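Local coordinates for protein bifunctional enzyme IspD/IspF (Campylobacter jejuni, PDB 1W55) that makes 4-diphosphocytidyl-2-C-methyl-D-erythritol from CTP and MEP, and cyclises its 2-phosphate to methylerythritol 2,4-cyclodiphosphate with release of CMP, two steps of isoprenoid precursor biosynthesis, at residues Cys119-Leu124 with Ile180-Gly185; Thr147-Lys152 with Phe166-Thr171; Lys39-Phe44 with Val100-Asn105; Phe47-Val52 with Leu84-Ser89. All blocks are in the same frame, centred on the assembly; numbering follows the deposited sequence.

Contact 1 (Cys119-Leu124 with Ile180-Gly185)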
# COMPACT_ATOMS: atom_id res chain seq x y z
N CYS A 119 42.73 5.54 5.95
CA CYS A 119 41.44 6.11 5.61
C CYS A 119 40.55 5.03 5.00
O CYS A 119 40.99 4.29 4.10
CB CYS A 119 41.63 7.28 4.63
SG CYS A 119 40.12 8.08 4.06
N ILE A 120 39.33 4.91 5.52
CA ILE A 120 38.35 3.95 5.02
C ILE A 120 37.17 4.67 4.37
O ILE A 120 36.53 5.52 4.99
CB ILE A 120 37.80 3.04 6.15
CG1 ILE A 120 38.84 2.82 7.28
CG2 ILE A 120 37.25 1.73 5.55
CD1 ILE A 120 40.11 2.04 6.87
N THR A 121 36.88 4.31 3.13
CA THR A 121 35.90 5.03 2.33
C THR A 121 35.08 4.09 1.45
O THR A 121 35.59 3.08 0.96
CB THR A 121 36.62 6.11 1.45
OG1 THR A 121 35.65 6.84 0.68
CG2 THR A 121 37.47 5.48 0.38
N PRO A 122 33.80 4.41 1.26
CA PRO A 122 32.98 3.72 0.27
C PRO A 122 33.29 4.21 -1.14
O PRO A 122 33.73 5.33 -1.35
CB PRO A 122 31.54 4.10 0.67
CG PRO A 122 31.63 4.92 1.90
CD PRO A 122 33.04 5.44 1.99
N ALA A 123 33.06 3.32 -2.10
CA ALA A 123 33.34 3.59 -3.50
C ALA A 123 32.44 2.72 -4.35
O ALA A 123 32.02 1.63 -3.92
CB ALA A 123 34.80 3.32 -3.82
N LEU A 124 32.16 3.19 -5.55
CA LEU A 124 31.35 2.47 -6.52
C LEU A 124 32.10 2.42 -7.83
O LEU A 124 32.81 3.36 -8.19
CB LEU A 124 30.01 3.17 -6.73
CG LEU A 124 29.07 3.27 -5.52
CD1 LEU A 124 27.92 4.20 -5.86
CD2 LEU A 124 28.57 1.89 -5.09
N ILE A 180 44.67 3.80 1.70
CA ILE A 180 43.22 3.84 1.64
C ILE A 180 42.64 2.43 1.52
O ILE A 180 43.12 1.62 0.74
CB ILE A 180 42.75 4.68 0.42
CG1 ILE A 180 43.61 5.95 0.25
CG2 ILE A 180 41.23 4.99 0.51
CD1 ILE A 180 43.51 6.94 1.39
N TRP A 181 41.61 2.15 2.31
CA TRP A 181 40.82 0.93 2.15
C TRP A 181 39.46 1.30 1.52
O TRP A 181 38.72 2.13 2.06
CB TRP A 181 40.64 0.21 3.49
CG TRP A 181 40.02 -1.16 3.34
CD1 TRP A 181 38.71 -1.49 3.55
CD2 TRP A 181 40.67 -2.36 2.92
NE1 TRP A 181 38.51 -2.82 3.30
CE2 TRP A 181 39.69 -3.39 2.91
CE3 TRP A 181 41.99 -2.68 2.56
CZ2 TRP A 181 39.99 -4.71 2.55
CZ3 TRP A 181 42.28 -4.00 2.20
CH2 TRP A 181 41.29 -5.00 2.20
N PHE A 182 39.17 0.69 0.37
CA PHE A 182 37.91 0.93 -0.33
C PHE A 182 36.86 -0.12 0.02
O PHE A 182 37.12 -1.32 -0.04
CB PHE A 182 38.13 0.99 -1.85
CG PHE A 182 39.05 2.10 -2.28
CD1 PHE A 182 40.40 1.84 -2.51
CD2 PHE A 182 38.57 3.40 -2.45
CE1 PHE A 182 41.27 2.87 -2.90
CE2 PHE A 182 39.43 4.43 -2.83
CZ PHE A 182 40.79 4.15 -3.06
N VAL A 183 35.68 0.35 0.40
CA VAL A 183 34.57 -0.51 0.79
C VAL A 183 33.47 -0.25 -0.23
O VAL A 183 33.37 0.87 -0.74
CB VAL A 183 34.15 -0.15 2.25
CG1 VAL A 183 32.65 0.03 2.41
CG2 VAL A 183 34.70 -1.17 3.23
N GLU A 184 32.67 -1.26 -0.57
CA GLU A 184 31.59 -1.04 -1.54
C GLU A 184 30.59 0.01 -1.03
O GLU A 184 30.20 -0.02 0.14
CB GLU A 184 30.89 -2.37 -1.89
CG GLU A 184 29.54 -2.24 -2.61
CD GLU A 184 29.64 -2.01 -4.12
OE1 GLU A 184 30.75 -1.83 -4.66
OE2 GLU A 184 28.58 -2.01 -4.78
N GLY A 185 30.23 0.96 -1.89
CA GLY A 185 29.29 2.01 -1.53
C GLY A 185 27.83 1.61 -1.70
O GLY A 185 27.51 0.42 -1.79
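The F182 ring meets the neighbouring strand through its CD2 corner, which lies 3.7 Å from T121 CG2. That methyl and A123 CB both approach the ring obliquely, while one face carries I180 CG2 from the ring's own strand, set toward the rim. The W181 indole has I120 CG2 near its plane, at the edge, 4.1 Å from CD1. Its CG stands anti to the backbone N (chi1 -171°), and from there the indole leads away from strand 119-124, leaving W181 CB to touch I120 CD1.

The backbones pair in parallel register, C119 with I180 through A123 with E184. The carbonyls of C119 and T121 accept from W181 N and V183 N, and those of W181 and V183 accept from T121 N and A123 N; the T121 N to W181 O bond, 3.0 Å, is nearly straight at 165°. G185 N ends the ladder on A123 O, 2.8 Å away, but from well above the carbonyl plane, while L124 CD2 lies 3.5 Å from G185 C.

C119, T121, I180 and F182 share one face of the sheet, I120, P122, W181 and V183 the other, which helix 104-111 covers in part. T121 OG1 bonds to Q149 NE2. All five hydrogen bonds across the pair are backbone to backbone, with apolar side-chain contacts on both faces, in the parallel pair by which 180-184 adds to 119-124 at the margin of the cytidylyltransferase sheet.

Contact 2 (Thr147-Lys152 with Phe166-Thr171)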
# COMPACT_ATOMS: atom_id res chain seq x y z
N THR A 147 30.92 9.07 0.96
CA THR A 147 31.15 9.47 2.34
C THR A 147 30.03 8.65 3.07
O THR A 147 29.07 8.26 2.39
CB THR A 147 30.93 11.01 2.34
OG1 THR A 147 32.18 11.71 2.49
CG2 THR A 147 30.06 11.51 3.40
N PRO A 148 30.11 8.32 4.37
CA PRO A 148 31.16 8.72 5.33
C PRO A 148 32.54 8.12 5.08
O PRO A 148 32.67 7.07 4.44
CB PRO A 148 30.64 8.19 6.68
CG PRO A 148 29.20 7.78 6.47
CD PRO A 148 29.08 7.48 5.01
N GLN A 149 33.56 8.81 5.57
CA GLN A 149 34.94 8.35 5.44
C GLN A 149 35.54 8.38 6.84
O GLN A 149 35.31 9.34 7.58
CB GLN A 149 35.72 9.25 4.48
CG GLN A 149 35.18 9.28 3.04
CD GLN A 149 36.00 10.14 2.08
OE1 GLN A 149 36.30 11.30 2.36
NE2 GLN A 149 36.34 9.57 0.92
N ILE A 150 36.26 7.34 7.22
CA ILE A 150 36.92 7.31 8.52
C ILE A 150 38.42 7.44 8.33
O ILE A 150 39.02 6.74 7.50
CB ILE A 150 36.61 6.00 9.30
CG1 ILE A 150 35.11 5.77 9.42
CG2 ILE A 150 37.22 6.04 10.69
CD1 ILE A 150 34.76 4.34 9.84
N SER A 151 39.03 8.33 9.11
CA SER A 151 40.46 8.58 9.02
C SER A 151 41.05 8.61 10.41
O SER A 151 40.35 8.88 11.40
CB SER A 151 40.73 9.92 8.33
OG SER A 151 40.20 9.94 7.02
N LYS A 152 42.35 8.35 10.49
CA LYS A 152 43.11 8.64 11.70
C LYS A 152 43.21 10.15 11.76
O LYS A 152 43.65 10.81 10.81
CB LYS A 152 44.51 8.00 11.66
CG LYS A 152 44.51 6.48 11.49
CD LYS A 152 45.24 5.78 12.65
CE LYS A 152 45.52 4.29 12.35
NZ LYS A 152 46.10 4.07 10.97
N PHE A 166 41.40 19.59 -1.71
CA PHE A 166 40.91 18.21 -1.72
C PHE A 166 39.38 18.17 -1.58
O PHE A 166 38.81 18.87 -0.74
CB PHE A 166 41.54 17.42 -0.56
CG PHE A 166 43.03 17.30 -0.64
CD1 PHE A 166 43.84 17.82 0.38
CD2 PHE A 166 43.65 16.65 -1.71
CE1 PHE A 166 45.23 17.70 0.34
CE2 PHE A 166 45.04 16.53 -1.77
CZ PHE A 166 45.83 17.05 -0.74
N THR A 167 38.73 17.39 -2.44
CA THR A 167 37.27 17.29 -2.44
C THR A 167 36.78 16.16 -1.54
O THR A 167 35.58 16.02 -1.29
CB THR A 167 36.71 17.09 -3.86
OG1 THR A 167 37.24 15.86 -4.39
CG2 THR A 167 37.21 18.18 -4.83
N ASP A 168 37.71 15.33 -1.07
CA ASP A 168 37.40 14.28 -0.10
C ASP A 168 38.62 14.03 0.79
O ASP A 168 39.67 14.65 0.62
CB ASP A 168 36.93 13.00 -0.79
CG ASP A 168 38.07 12.01 -1.06
OD1 ASP A 168 39.17 12.46 -1.45
OD2 ASP A 168 37.95 10.78 -0.91
N ASP A 169 38.46 13.11 1.74
CA ASP A 169 39.50 12.81 2.71
C ASP A 169 40.50 11.78 2.20
O ASP A 169 41.66 11.81 2.60
CB ASP A 169 38.88 12.37 4.03
CG ASP A 169 37.90 13.41 4.60
OD1 ASP A 169 37.77 14.51 4.01
OD2 ASP A 169 37.21 13.21 5.62
N SER A 170 40.06 10.89 1.30
CA SER A 170 40.93 9.84 0.77
C SER A 170 42.08 10.41 -0.09
O SER A 170 43.24 10.00 0.07
CB SER A 170 40.14 8.76 0.02
OG SER A 170 39.78 9.17 -1.29
N THR A 171 41.76 11.35 -0.98
CA THR A 171 42.79 12.03 -1.77
C THR A 171 43.73 12.85 -0.89
O THR A 171 44.91 12.96 -1.18
CB THR A 171 42.19 12.96 -2.83
OG1 THR A 171 41.25 13.87 -2.22
CG2 THR A 171 41.37 12.18 -3.84
O HOH W 1 34.84 12.83 4.03
O HOH W 2 37.85 10.93 7.16
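Q149 of strand 149-152 reaches across to D168 and D169, where helix 169-174 begins, and ties the cytidylyltransferase sheet to that helix's N-cap. Both ends of its amide are used: OE1 accepts from D169 N at 2.9 Å, and NE2 donates to D168 OD2 at 2.7 Å. The second bond is nearly straight (170°). Its acceptor lies in the amide plane, whereas the amide meets OD2 on the anti side and 25° out of the carboxylate plane. The Q149 chain runs extended beyond CG, chi2 -178°, which gives it the reach to bring the amide to the helix start.

D168 is the N-cap residue. Its OD1 receives T171 N at 2.9 Å on the syn side and also the T171 hydroxyl. OD1 thus takes the capping bonds, while OD2 takes the Q149 amide and has the S170 hydroxyl very close by. The hold of the T121 hydroxyl, from the neighbouring strand 119-124, on the same amide nitrogen would help to fix the rotation of the Q149 amide.

Water fills in beside this direct contact. One molecule donates to Q149 OE1 at 2.7 Å and weakly to D169 OD2; another donates to D169 OD2 at 2.8 Å and bonds to S151 OG. The other oxygen of D169, OD1, forms a salt bridge with R76, a residue of the CMP pocket, which makes D169 a second-shell neighbour of the nucleotide site. T167 OG1 bonds to T129 OG1 of a second subunit.

Contact 3 (Lys39-Phe44 with Val100-Asn105)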
# COMPACT_ATOMS: atom_id res chain seq x y z
N LYS A 39 21.36 13.37 12.75
CA LYS A 39 20.64 12.44 13.62
C LYS A 39 20.83 11.01 13.16
O LYS A 39 21.10 10.13 13.98
CB LYS A 39 19.14 12.78 13.68
CG LYS A 39 18.79 13.90 14.64
CD LYS A 39 17.28 14.05 14.78
CE LYS A 39 16.90 14.94 15.94
NZ LYS A 39 15.47 15.36 15.84
N ASN A 40 20.68 10.78 11.86
CA ASN A 40 20.87 9.47 11.24
C ASN A 40 22.24 8.82 11.56
O ASN A 40 22.30 7.70 12.07
CB ASN A 40 20.68 9.59 9.72
CG ASN A 40 20.87 8.26 8.98
OD1 ASN A 40 20.15 7.28 9.23
ND2 ASN A 40 21.84 8.23 8.04
N LEU A 41 23.32 9.54 11.26
CA LEU A 41 24.68 9.05 11.50
C LEU A 41 24.97 8.92 13.00
O LEU A 41 25.60 7.95 13.43
CB LEU A 41 25.69 9.99 10.84
CG LEU A 41 26.62 9.41 9.78
CD1 LEU A 41 25.98 8.25 9.02
CD2 LEU A 41 27.04 10.49 8.83
N SER A 42 24.51 9.89 13.78
CA SER A 42 24.69 9.89 15.22
C SER A 42 24.09 8.64 15.89
O SER A 42 24.62 8.15 16.88
CB SER A 42 24.11 11.16 15.83
OG SER A 42 24.01 11.05 17.24
N SER A 43 22.99 8.14 15.33
CA SER A 43 22.31 6.95 15.84
C SER A 43 23.09 5.64 15.64
O SER A 43 22.73 4.62 16.23
CB SER A 43 20.91 6.83 15.23
OG SER A 43 20.95 6.23 13.95
N PHE A 44 24.15 5.67 14.83
CA PHE A 44 24.90 4.45 14.50
C PHE A 44 25.97 4.09 15.53
O PHE A 44 26.42 2.95 15.59
CB PHE A 44 25.56 4.55 13.11
CG PHE A 44 24.59 4.64 11.96
CD1 PHE A 44 25.02 5.09 10.72
CD2 PHE A 44 23.24 4.29 12.12
CE1 PHE A 44 24.13 5.20 9.65
CE2 PHE A 44 22.35 4.37 11.06
CZ PHE A 44 22.79 4.83 9.82
N VAL A 100 22.20 11.94 2.73
CA VAL A 100 21.22 11.94 3.82
C VAL A 100 20.87 10.56 4.35
O VAL A 100 20.75 10.38 5.56
CB VAL A 100 19.94 12.71 3.43
CG1 VAL A 100 19.06 12.90 4.63
CG2 VAL A 100 20.29 14.06 2.87
N LEU A 101 20.73 9.58 3.46
CA LEU A 101 20.18 8.27 3.82
C LEU A 101 21.21 7.16 4.00
O LEU A 101 20.91 5.98 3.75
CB LEU A 101 19.15 7.83 2.77
CG LEU A 101 17.88 8.67 2.58
CD1 LEU A 101 17.04 8.07 1.44
CD2 LEU A 101 17.06 8.77 3.85
N VAL A 102 22.42 7.53 4.43
CA VAL A 102 23.48 6.55 4.69
C VAL A 102 22.96 5.48 5.64
O VAL A 102 22.45 5.79 6.72
CB VAL A 102 24.74 7.23 5.30
CG1 VAL A 102 25.74 6.17 5.73
CG2 VAL A 102 25.38 8.19 4.30
N SER A 103 23.09 4.22 5.23
CA SER A 103 22.57 3.07 5.98
C SER A 103 23.50 2.60 7.09
O SER A 103 24.72 2.81 7.03
CB SER A 103 22.30 1.90 5.03
OG SER A 103 23.50 1.16 4.81
N LYS A 104 22.92 1.96 8.10
CA LYS A 104 23.67 1.34 9.19
C LYS A 104 24.62 0.26 8.67
O LYS A 104 25.71 0.03 9.21
CB LYS A 104 22.69 0.74 10.21
CG LYS A 104 23.33 -0.06 11.34
CD LYS A 104 24.28 0.78 12.17
CE LYS A 104 24.79 -0.01 13.35
NZ LYS A 104 24.75 0.84 14.57
N ASN A 105 24.18 -0.38 7.60
CA ASN A 105 24.93 -1.41 6.91
C ASN A 105 26.27 -0.89 6.40
O ASN A 105 27.32 -1.48 6.70
CB ASN A 105 24.08 -1.91 5.74
CG ASN A 105 24.57 -3.21 5.18
OD1 ASN A 105 25.46 -3.23 4.33
ND2 ASN A 105 23.97 -4.31 5.63
O HOH W 3 23.26 10.55 7.19
O HOH W 4 19.52 4.90 7.93
O HOH W 5 22.16 1.61 15.95
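F44 and K104 pack tightly, the ring being covered on both faces. K104 CA lies over one face, 3.8 Å from the ring centroid and 17° off the normal, a CH-pi contact, with K104 CB and CD following along the CE2 and CD2 side. Over the centre of the opposite face, 3.4 Å above the plane, sits N40 O of the same segment. V102 O comes to the ring edge, in plane, 3.3 Å from F44 CZ. Behind this, L41 CD1 touches V102 CG1 at 3.9 Å.

The same carbonyl is gripped by the N40 amide: ND2 donates to V102 O at 2.8 Å, straight (172°) and on a lone pair in the carbonyl plane. With chi1 at 180°, the amide of N40 projects from helix 33-42 toward segment 100-105. There helix 104-111 begins, with S103 as its N-cap, OG bonded to L106 N and also to E186.

The solvent side is looser and wetter. A water donates to N40 OD1 and, at longer range, to V102 O; another accepts from N40 ND2 and lies near V100 O, where its proton may be shared with other acceptors. The exposed K104 chain, bent at chi2 and chi4, carries NZ past the rim of the ring to donate to F44 O at 2.9 Å, and a further water joins that ammonium to S43 O.

Contact 4 (Phe47-Val52 with Leu84-Ser89)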
# COMPACT_ATOMS: atom_id res chain seq x y z
N PHE A 47 29.54 8.40 19.33
CA PHE A 47 30.66 9.29 19.04
C PHE A 47 31.04 10.12 20.26
O PHE A 47 30.17 10.57 21.00
CB PHE A 47 30.33 10.23 17.87
CG PHE A 47 30.09 9.52 16.57
CD1 PHE A 47 28.79 9.31 16.11
CD2 PHE A 47 31.17 9.08 15.80
CE1 PHE A 47 28.56 8.66 14.89
CE2 PHE A 47 30.96 8.44 14.59
CZ PHE A 47 29.65 8.22 14.12
N LYS A 48 32.35 10.31 20.43
CA LYS A 48 32.91 11.09 21.53
C LYS A 48 32.49 12.55 21.45
O LYS A 48 32.26 13.22 22.47
CB LYS A 48 34.44 11.00 21.51
CG LYS A 48 35.08 11.24 22.86
CD LYS A 48 36.47 11.83 22.71
CE LYS A 48 37.13 12.05 24.06
NZ LYS A 48 38.61 11.88 23.93
N LYS A 49 32.40 13.04 20.22
CA LYS A 49 32.03 14.42 19.95
C LYS A 49 31.37 14.43 18.58
O LYS A 49 31.71 13.61 17.71
CB LYS A 49 33.29 15.29 19.95
CG LYS A 49 33.02 16.77 20.14
CD LYS A 49 34.29 17.59 19.98
CE LYS A 49 34.97 17.82 21.33
NZ LYS A 49 35.31 19.25 21.55
N ILE A 50 30.40 15.33 18.40
CA ILE A 50 29.78 15.55 17.10
C ILE A 50 29.92 17.03 16.71
O ILE A 50 29.44 17.92 17.42
CB ILE A 50 28.31 15.07 17.08
CG1 ILE A 50 28.24 13.58 17.43
CG2 ILE A 50 27.70 15.29 15.70
CD1 ILE A 50 26.89 13.10 17.92
N VAL A 51 30.59 17.27 15.60
CA VAL A 51 30.81 18.62 15.10
C VAL A 51 30.05 18.84 13.80
O VAL A 51 30.02 17.96 12.93
CB VAL A 51 32.32 18.94 14.94
CG1 VAL A 51 32.55 20.38 14.45
CG2 VAL A 51 33.07 18.69 16.26
N VAL A 52 29.41 19.99 13.67
CA VAL A 52 28.75 20.38 12.43
C VAL A 52 29.33 21.71 11.96
O VAL A 52 29.31 22.70 12.68
CB VAL A 52 27.22 20.54 12.61
CG1 VAL A 52 26.54 20.90 11.28
CG2 VAL A 52 26.59 19.29 13.22
N LEU A 84 38.36 19.89 12.65
CA LEU A 84 39.32 18.92 13.21
C LEU A 84 40.05 19.41 14.47
O LEU A 84 40.40 18.61 15.33
CB LEU A 84 40.34 18.46 12.16
CG LEU A 84 39.85 17.46 11.11
CD1 LEU A 84 40.77 17.45 9.91
CD2 LEU A 84 39.72 16.06 11.70
N GLU A 85 40.25 20.72 14.60
CA GLU A 85 40.89 21.29 15.78
C GLU A 85 40.06 21.06 17.05
O GLU A 85 40.54 21.25 18.17
CB GLU A 85 41.22 22.78 15.59
CG GLU A 85 42.37 23.04 14.62
CD GLU A 85 43.66 22.31 15.01
OE1 GLU A 85 44.36 22.78 15.94
OE2 GLU A 85 43.98 21.27 14.39
N LEU A 86 38.82 20.61 16.86
CA LEU A 86 37.93 20.28 17.96
C LEU A 86 38.03 18.79 18.36
O LEU A 86 37.51 18.38 19.40
CB LEU A 86 36.48 20.65 17.59
CG LEU A 86 35.80 21.91 18.16
CD1 LEU A 86 36.76 23.06 18.48
CD2 LEU A 86 34.64 22.39 17.26
N ILE A 87 38.72 18.00 17.54
CA ILE A 87 38.76 16.54 17.72
C ILE A 87 40.07 16.09 18.36
O ILE A 87 41.15 16.50 17.93
CB ILE A 87 38.57 15.82 16.36
CG1 ILE A 87 37.34 16.37 15.61
CG2 ILE A 87 38.51 14.29 16.54
CD1 ILE A 87 36.02 16.24 16.35
N ASP A 88 39.96 15.25 19.39
CA ASP A 88 41.16 14.66 20.01
C ASP A 88 41.11 13.13 20.12
O ASP A 88 41.99 12.53 20.73
CB ASP A 88 41.49 15.33 21.36
CG ASP A 88 40.37 15.19 22.40
OD1 ASP A 88 39.68 14.15 22.42
OD2 ASP A 88 40.13 16.08 23.24
N SER A 89 40.08 12.52 19.54
CA SER A 89 39.99 11.06 19.47
C SER A 89 40.87 10.54 18.34
O SER A 89 41.15 11.28 17.38
CB SER A 89 38.53 10.61 19.29
OG SER A 89 38.00 10.97 18.02
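K48 NZ and D88 OD1 form the shortest polar bond across this contact, a salt bridge of 2.9 Å. The ammonium meets the carboxylate oxygen on its syn side, 24° out of the plane, and the two side chains cross at about a right angle. D88 CG sits between the backbone N and carbonyl carbon (chi1 61°), a rotation that swings the carboxylate toward the lysine although CB itself points to the side. The K48 chain is nearly straight up to its last bend, and its CD passes 4.2 Å from S89 CB.

K49 runs alongside but uses its charge differently. Its NZ makes a weak bond of 3.2 Å to L86 O, and CE lies equally close to that carbonyl; the stronger partner is E68, in a salt bridge from strand 68-71.

L84 to I87 is a type I turn, closed by I87 N donating to L84 O at 2.8 Å. It comes where helix 76-84 gives way to the link into strand 91-96, in the crossover that leaves strand 68-71 and passes strands 50-54 and 4-9 in the parallel part of the sheet. The touching parts, CA 48 to 51 and CA 86 to 89, run 150° apart.

Further along strand 50-54, polar contact gives way to apolar. V51 CG1 packs 4.0 Å from L86 CD2, and V51 CG2 rests mainly on I87 CD1, at 3.8 Å, while also nearing L86 CD2. I70 of strand 68-71 also packs on V51, while T153 of helix 153-159 touches I87.

How the contacts relate
Contact 1 and contact 2 are the buried pair: strands 119-124 and 149-152 are neighbours in the sheet, and both contacts touch a second subunit. Contact 1 is held by a backbone ladder, contact 2 by buried side-chain amide and carboxylate groups with waters. Contacts 3 and 4 are partly buried, and both use lysines at the margin; contact 3 joins two helix ends, contact 4 a strand and a turn. Helix 33-42 and strand 50-54 are consecutive, contact 4 is nested within the loop closed by contact 3, and S42 packs on I50. P148 packs on V102 and L41, joining contacts 2 and 3.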